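Local coordinates for protein alpha-1,4-endofucoidanase (Mariniflexile fucanivorans, PDB 6DLH) that cleaves alpha-1,4 linkages inside the sulfated fucose polymer fucoidan, as a retaining endo-acting glycoside hydrolase of family GH107, at residues 54-59 with 163-168; 73-78 with 404-409. One frame throughout, in Å; residues are numbered along the deposited sequence.

Contact 1. Residues 54-59 with 163-168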
loop_
_atom_site.group_PDB
_atom_site.type_symbol
_atom_site.label_atom_id
_atom_site.label_comp_id
_atom_site.label_asym_id
_atom_site.label_seq_id
_atom_site.Cartn_x
_atom_site.Cartn_y
_atom_site.Cartn_z
ATOM N N ARG A 54 8.780 -2.895 -0.807
ATOM C CA ARG A 54 9.284 -3.220 -2.136
ATOM C C ARG A 54 8.144 -3.092 -3.141
ATOM O O ARG A 54 7.661 -4.088 -3.657
ATOM C CB ARG A 54 9.982 -4.587 -2.122
ATOM C CG ARG A 54 10.991 -4.729 -0.992
ATOM C CD ARG A 54 11.904 -5.946 -1.009
ATOM N NE ARG A 54 12.879 -5.909 -2.096
ATOM C CZ ARG A 54 13.988 -5.168 -2.120
ATOM N NH1 ARG A 54 14.334 -4.430 -1.076
ATOM N NH2 ARG A 54 14.749 -5.165 -3.202
ATOM N N THR A 55 7.703 -1.853 -3.382
ATOM C CA THR A 55 6.440 -1.606 -4.056
ATOM C C THR A 55 6.638 -1.371 -5.551
ATOM O O THR A 55 5.658 -1.259 -6.282
ATOM C CB THR A 55 5.730 -0.373 -3.482
ATOM O OG1 THR A 55 6.562 0.753 -3.760
ATOM C CG2 THR A 55 5.450 -0.476 -1.997
ATOM N N PHE A 56 7.903 -1.302 -5.986
ATOM C CA PHE A 56 8.296 -0.837 -7.310
ATOM C C PHE A 56 8.031 -1.906 -8.373
ATOM O O PHE A 56 7.833 -3.075 -8.051
ATOM C CB PHE A 56 9.791 -0.506 -7.298
ATOM C CG PHE A 56 10.627 -1.528 -6.569
ATOM C CD1 PHE A 56 10.818 -2.801 -7.094
ATOM C CD2 PHE A 56 11.202 -1.230 -5.343
ATOM C CE1 PHE A 56 11.570 -3.748 -6.411
ATOM C CE2 PHE A 56 11.959 -2.174 -4.665
ATOM C CZ PHE A 56 12.145 -3.432 -5.199
ATOM N N ASN A 57 8.054 -1.476 -9.644
ATOM C CA ASN A 57 8.135 -2.351 -10.807
ATOM C C ASN A 57 6.903 -3.245 -10.890
ATOM O O ASN A 57 7.025 -4.442 -11.148
ATOM C CB ASN A 57 9.431 -3.163 -10.836
ATOM C CG ASN A 57 10.659 -2.296 -11.013
ATOM O OD1 ASN A 57 10.592 -1.225 -11.623
ATOM N ND2 ASN A 57 11.777 -2.742 -10.462
ATOM N N GLY A 58 5.737 -2.635 -10.638
ATOM C CA GLY A 58 4.442 -3.293 -10.723
ATOM C C GLY A 58 4.030 -4.034 -9.449
ATOM O O GLY A 58 2.865 -4.408 -9.314
ATOM N N ASN A 59 4.980 -4.245 -8.529
ATOM C CA ASN A 59 4.752 -5.006 -7.307
ATOM C C ASN A 59 3.472 -4.584 -6.578
ATOM O O ASN A 59 2.774 -5.443 -6.055
ATOM C CB ASN A 59 5.961 -4.984 -6.368
ATOM C CG ASN A 59 7.154 -5.775 -6.869
ATOM O OD1 ASN A 59 7.021 -6.662 -7.707
ATOM N ND2 ASN A 59 8.329 -5.481 -6.335
ATOM N N ALA A 163 19.429 -1.076 -7.509
ATOM C CA ALA A 163 19.426 -2.086 -8.558
ATOM C C ALA A 163 18.013 -2.479 -8.993
ATOM O O ALA A 163 17.854 -3.475 -9.698
ATOM C CB ALA A 163 20.214 -3.291 -8.097
ATOM N N ASP A 164 16.995 -1.700 -8.592
ATOM C CA ASP A 164 15.621 -1.964 -8.999
ATOM C C ASP A 164 15.059 -0.764 -9.756
ATOM O O ASP A 164 14.152 -0.911 -10.572
ATOM C CB ASP A 164 14.741 -2.400 -7.821
ATOM C CG ASP A 164 15.010 -3.827 -7.372
ATOM O OD1 ASP A 164 15.760 -4.007 -6.388
ATOM O OD2 ASP A 164 14.475 -4.749 -8.009
ATOM N N TYR A 165 15.601 0.422 -9.461
ATOM C CA TYR A 165 15.280 1.646 -10.178
ATOM C C TYR A 165 16.579 2.419 -10.410
ATOM O O TYR A 165 16.685 3.588 -10.038
ATOM C CB TYR A 165 14.193 2.440 -9.440
ATOM C CG TYR A 165 14.307 2.411 -7.934
ATOM C CD1 TYR A 165 13.857 1.319 -7.204
ATOM C CD2 TYR A 165 14.880 3.465 -7.233
ATOM C CE1 TYR A 165 13.976 1.266 -5.824
ATOM C CE2 TYR A 165 15.001 3.430 -5.852
ATOM C CZ TYR A 165 14.549 2.327 -5.145
ATOM O OH TYR A 165 14.670 2.268 -3.786
ATOM N N PRO A 166 17.589 1.798 -11.074
ATOM C CA PRO A 166 18.967 2.304 -11.080
ATOM C C PRO A 166 19.192 3.770 -11.444
ATOM O O PRO A 166 20.135 4.374 -10.942
ATOM C CB PRO A 166 19.695 1.381 -12.073
ATOM C CG PRO A 166 18.900 0.100 -12.023
ATOM C CD PRO A 166 17.464 0.560 -11.864
ATOM N N ASP A 167 18.329 4.342 -12.293
ATOM C CA ASP A 167 18.571 5.704 -12.754
ATOM C C ASP A 167 17.286 6.527 -12.820
ATOM O O ASP A 167 17.191 7.448 -13.628
ATOM C CB ASP A 167 19.389 5.743 -14.053
ATOM C CG ASP A 167 19.162 4.567 -14.991
ATOM O OD1 ASP A 167 18.039 4.447 -15.518
ATOM O OD2 ASP A 167 20.115 3.776 -15.181
ATOM N N VAL A 168 16.324 6.221 -11.938
ATOM C CA VAL A 168 15.102 7.005 -11.841
ATOM C C VAL A 168 15.417 8.374 -11.241
ATOM O O VAL A 168 14.845 9.380 -11.663
ATOM C CB VAL A 168 14.007 6.269 -11.043
ATOM C CG1 VAL A 168 13.029 7.231 -10.385
ATOM C CG2 VAL A 168 13.257 5.273 -11.909
#

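Contact 2. Residues 73-78 with 404-409. With CA (calcium ion), chain H.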
loop_
_atom_site.group_PDB
_atom_site.type_symbol
_atom_site.label_atom_id
_atom_site.label_comp_id
_atom_site.label_asym_id
_atom_site.label_seq_id
_atom_site.Cartn_x
_atom_site.Cartn_y
_atom_site.Cartn_z
ATOM N N LYS A 73 -12.190 -5.629 12.358
ATOM C CA LYS A 73 -13.610 -5.305 12.403
ATOM C C LYS A 73 -14.047 -4.996 13.831
ATOM O O LYS A 73 -14.866 -4.109 14.042
ATOM C CB LYS A 73 -14.458 -6.472 11.886
ATOM C CG LYS A 73 -14.882 -6.392 10.426
ATOM C CD LYS A 73 -15.602 -7.647 9.953
ATOM C CE LYS A 73 -17.067 -7.667 10.329
ATOM N NZ LYS A 73 -17.865 -6.780 9.446
ATOM N N ASP A 74 -13.485 -5.725 14.799
ATOM C CA ASP A 74 -13.915 -5.657 16.188
ATOM C C ASP A 74 -13.276 -4.474 16.926
ATOM O O ASP A 74 -13.599 -4.231 18.087
ATOM C CB ASP A 74 -13.679 -6.996 16.895
ATOM C CG ASP A 74 -14.515 -7.181 18.147
ATOM O OD1 ASP A 74 -15.605 -6.591 18.219
ATOM O OD2 ASP A 74 -14.064 -7.907 19.047
ATOM N N ILE A 75 -12.394 -3.719 16.254
ATOM C CA ILE A 75 -11.765 -2.558 16.873
ATOM C C ILE A 75 -12.586 -1.303 16.584
ATOM O O ILE A 75 -12.541 -0.761 15.486
ATOM C CB ILE A 75 -10.294 -2.406 16.435
ATOM C CG1 ILE A 75 -9.515 -3.715 16.614
ATOM C CG2 ILE A 75 -9.660 -1.259 17.206
ATOM C CD1 ILE A 75 -8.084 -3.676 16.102
ATOM N N ARG A 76 -13.313 -0.819 17.594
ATOM C CA ARG A 76 -14.355 0.163 17.345
ATOM C C ARG A 76 -13.888 1.589 17.636
ATOM O O ARG A 76 -14.554 2.523 17.190
ATOM C CB ARG A 76 -15.623 -0.206 18.124
ATOM C CG ARG A 76 -16.154 -1.596 17.796
ATOM C CD ARG A 76 -16.968 -1.547 16.520
ATOM N NE ARG A 76 -16.240 -1.693 15.276
ATOM C CZ ARG A 76 -16.610 -1.176 14.104
ATOM N NH1 ARG A 76 -17.537 -0.239 14.038
ATOM N NH2 ARG A 76 -16.027 -1.592 12.997
ATOM N N THR A 77 -12.770 1.751 18.378
ATOM C CA THR A 77 -12.353 3.071 18.844
ATOM C C THR A 77 -11.204 3.638 18.020
ATOM O O THR A 77 -10.844 4.805 18.195
ATOM C CB THR A 77 -12.005 3.121 20.340
ATOM O OG1 THR A 77 -10.927 2.225 20.624
ATOM C CG2 THR A 77 -13.196 2.825 21.227
ATOM N N VAL A 78 -10.636 2.824 17.126
ATOM C CA VAL A 78 -9.577 3.295 16.247
ATOM C C VAL A 78 -10.139 4.361 15.300
ATOM O O VAL A 78 -11.297 4.300 14.903
ATOM C CB VAL A 78 -8.916 2.125 15.493
ATOM C CG1 VAL A 78 -9.922 1.325 14.661
ATOM C CG2 VAL A 78 -7.751 2.596 14.642
ATOM N N GLN A 404 -3.141 -6.703 21.554
ATOM C CA GLN A 404 -2.901 -5.485 22.313
ATOM C C GLN A 404 -3.928 -4.405 21.965
ATOM O O GLN A 404 -4.442 -3.722 22.853
ATOM C CB GLN A 404 -1.454 -5.016 22.135
ATOM C CG GLN A 404 -0.415 -6.032 22.607
ATOM C CD GLN A 404 0.947 -5.418 22.835
ATOM O OE1 GLN A 404 1.444 -4.631 22.022
ATOM N NE2 GLN A 404 1.576 -5.786 23.943
ATOM N N PHE A 405 -4.223 -4.265 20.666
ATOM C CA PHE A 405 -5.198 -3.313 20.156
ATOM C C PHE A 405 -6.607 -3.627 20.658
ATOM O O PHE A 405 -7.371 -2.716 20.968
ATOM C CB PHE A 405 -5.092 -3.195 18.628
ATOM C CG PHE A 405 -4.529 -1.870 18.180
ATOM C CD1 PHE A 405 -3.164 -1.647 18.160
ATOM C CD2 PHE A 405 -5.370 -0.822 17.837
ATOM C CE1 PHE A 405 -2.650 -0.410 17.789
ATOM C CE2 PHE A 405 -4.857 0.414 17.467
ATOM C CZ PHE A 405 -3.494 0.618 17.437
ATOM N N GLU A 406 -6.940 -4.920 20.767
ATOM C CA GLU A 406 -8.242 -5.332 21.273
ATOM C C GLU A 406 -8.379 -4.989 22.758
ATOM O O GLU A 406 -9.408 -4.462 23.175
ATOM C CB GLU A 406 -8.496 -6.815 20.993
ATOM C CG GLU A 406 -8.846 -7.114 19.544
ATOM C CD GLU A 406 -10.227 -6.698 19.062
ATOM O OE1 GLU A 406 -10.967 -6.059 19.840
ATOM O OE2 GLU A 406 -10.563 -7.023 17.906
ATOM N N LEU A 407 -7.344 -5.293 23.559
ATOM C CA LEU A 407 -7.368 -4.938 24.972
ATOM C C LEU A 407 -7.527 -3.424 25.116
ATOM O O LEU A 407 -8.350 -2.959 25.896
ATOM C CB LEU A 407 -6.094 -5.447 25.662
ATOM C CG LEU A 407 -5.970 -6.971 25.760
ATOM C CD1 LEU A 407 -4.587 -7.389 26.236
ATOM C CD2 LEU A 407 -7.056 -7.561 26.656
ATOM N N THR A 408 -6.745 -2.662 24.342
ATOM C CA THR A 408 -6.865 -1.214 24.280
ATOM C C THR A 408 -8.300 -0.793 23.958
ATOM O O THR A 408 -8.824 0.138 24.573
ATOM C CB THR A 408 -5.874 -0.626 23.266
ATOM O OG1 THR A 408 -4.554 -0.996 23.670
ATOM C CG2 THR A 408 -5.971 0.880 23.145
ATOM N N ASP A 409 -8.920 -1.461 22.974
ATOM C CA ASP A 409 -10.252 -1.088 22.520
ATOM C C ASP A 409 -11.246 -1.228 23.670
ATOM O O ASP A 409 -12.041 -0.326 23.901
ATOM C CB ASP A 409 -10.666 -1.862 21.261
ATOM C CG ASP A 409 -11.817 -1.240 20.476
ATOM O OD1 ASP A 409 -11.702 -0.065 20.078
ATOM O OD2 ASP A 409 -12.807 -1.943 20.232
HETATM CA CA CA H . -11.428 7.070 18.735
HETATM O O HOH W 1 -11.381 -7.724 14.955
HETATM O O HOH W 2 -9.728 7.018 20.489
HETATM O O HOH W 3 -12.535 6.442 21.001
HETATM O O HOH W 4 -13.654 6.753 18.012
HETATM O O HOH W 5 -11.614 9.279 19.317
#

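Contact 1. Residues 54-59 with 163-168
Asp164 lies flat against the ring of Phe56, its carboxylate plane only 22° from the ring plane. Its CB sits over one ring face as a CH-pi contact, 3.9 Å from the Phe56 ring centroid, while OD2 approaches CE1 of Phe56 to 3.5 Å. Arg54 C lies over the rim of the opposite face. From there the Arg54 chain bends at chi3 (69°) and brings NH2 to a long salt bridge with Asp164 OD1, 3.5 Å away; guanidinium and carboxylate stand nearly perpendicular. NE of the same arginine pairs with Glu390. The loops meeting here follow parallel strands 46-49 and 143-149, neighbours but one in the sheet of a barrel-like catalytic domain that resembles GH29 fucosidases. Tyr165 turns its CE1 to Phe56 CD2 at 3.8 Å, the two rings meeting obliquely, and its OH is anchored on the carbonyl of Ile90. Polar closure comes from Asn57, in the type I' turn from Phe56 to Asn59: its ND2 donates an almost straight bond (172°) to Asp164 O, 3.0 Å long, with the acceptor lying in the amide plane, while its OD1 accepts from the backbone N of Leu119.

Contact 2. Residues 73-78 with 404-409
One carboxylate, that of Asp409 on helix 399-415, gathers three donors from the loop 73-78. Asp409 OD1 accepts from Thr77 OG1 at 2.5 Å, an unusually short length that may partly reflect coordinate uncertainty. The same oxygen accepts from Thr77 N on its syn lone pair, at 2.7 Å, so a single residue grips OD1 through both backbone and side chain. Asp409 OD2 takes the N-H of Arg76 at 2.9 Å, a nearly straight bond (173°) that arrives on the syn side, tilted out of the carboxylate plane. With CG trans to its own nitrogen (chi1 -161°), Asp409 extends off the helix into the bend of the loop. One helical turn before Asp409, Phe405 CB is met by Ile75 CD1 at 3.9 Å, beside an uneasy pair of acids: Asp74 OD2 and Glu406 OE1 come within 3.7 Å. A water bridges this edge, accepting from Asp74 N and donating to Glu406 OE2. Arg76 folds back on its own loop, NH2 using a lone pair of Lys73 O, while NH1 reaches Val447 O, probably in the adjoining Ig-like region. Thr77 O faces the metal, binding calcium at 2.4 Å together with Asp79 and four waters. An alanine in place of Asp409 would probably leave the N-H groups of Arg76 and Thr77 and the threonine hydroxyl without the carboxylate that accepts all three, freeing the calcium-binding loop to shift. Asp409 thus acts as a second-shell residue, not touching the metal yet fixing Thr77; three donors converging on it should favour its ionised form, although Asp74 O, 3.2 Å from Asp409 OD2 and itself an acceptor, probably opposes this in part, whereas the crowded Asp74 and Glu406 may be somewhat easier to protonate.

Contact 1 and contact 2 have centres 36 Å apart and nearest atoms about 21 Å apart, without touching. Along the chain their segments alternate: 54-59, 73-78, 163-168, 404-409. Both belong to the catalytic domain built round the parallel sheet. Segments 54-59 and 163-168 follow strands 46-49 and 143-149, whereas 73-78 leads into strand 80-84, which lies between those two. Helix 66-71 connects the first segment of one to the first of the other. Contact 1 lies where strands end and contact 2 where they begin, tying separate parts of one domain: two strand-to-helix loops in the first, a calcium-bound helix-to-strand loop and helix 399-415 in the second, beside Arg425 and Val447, probably in the first Ig-like region.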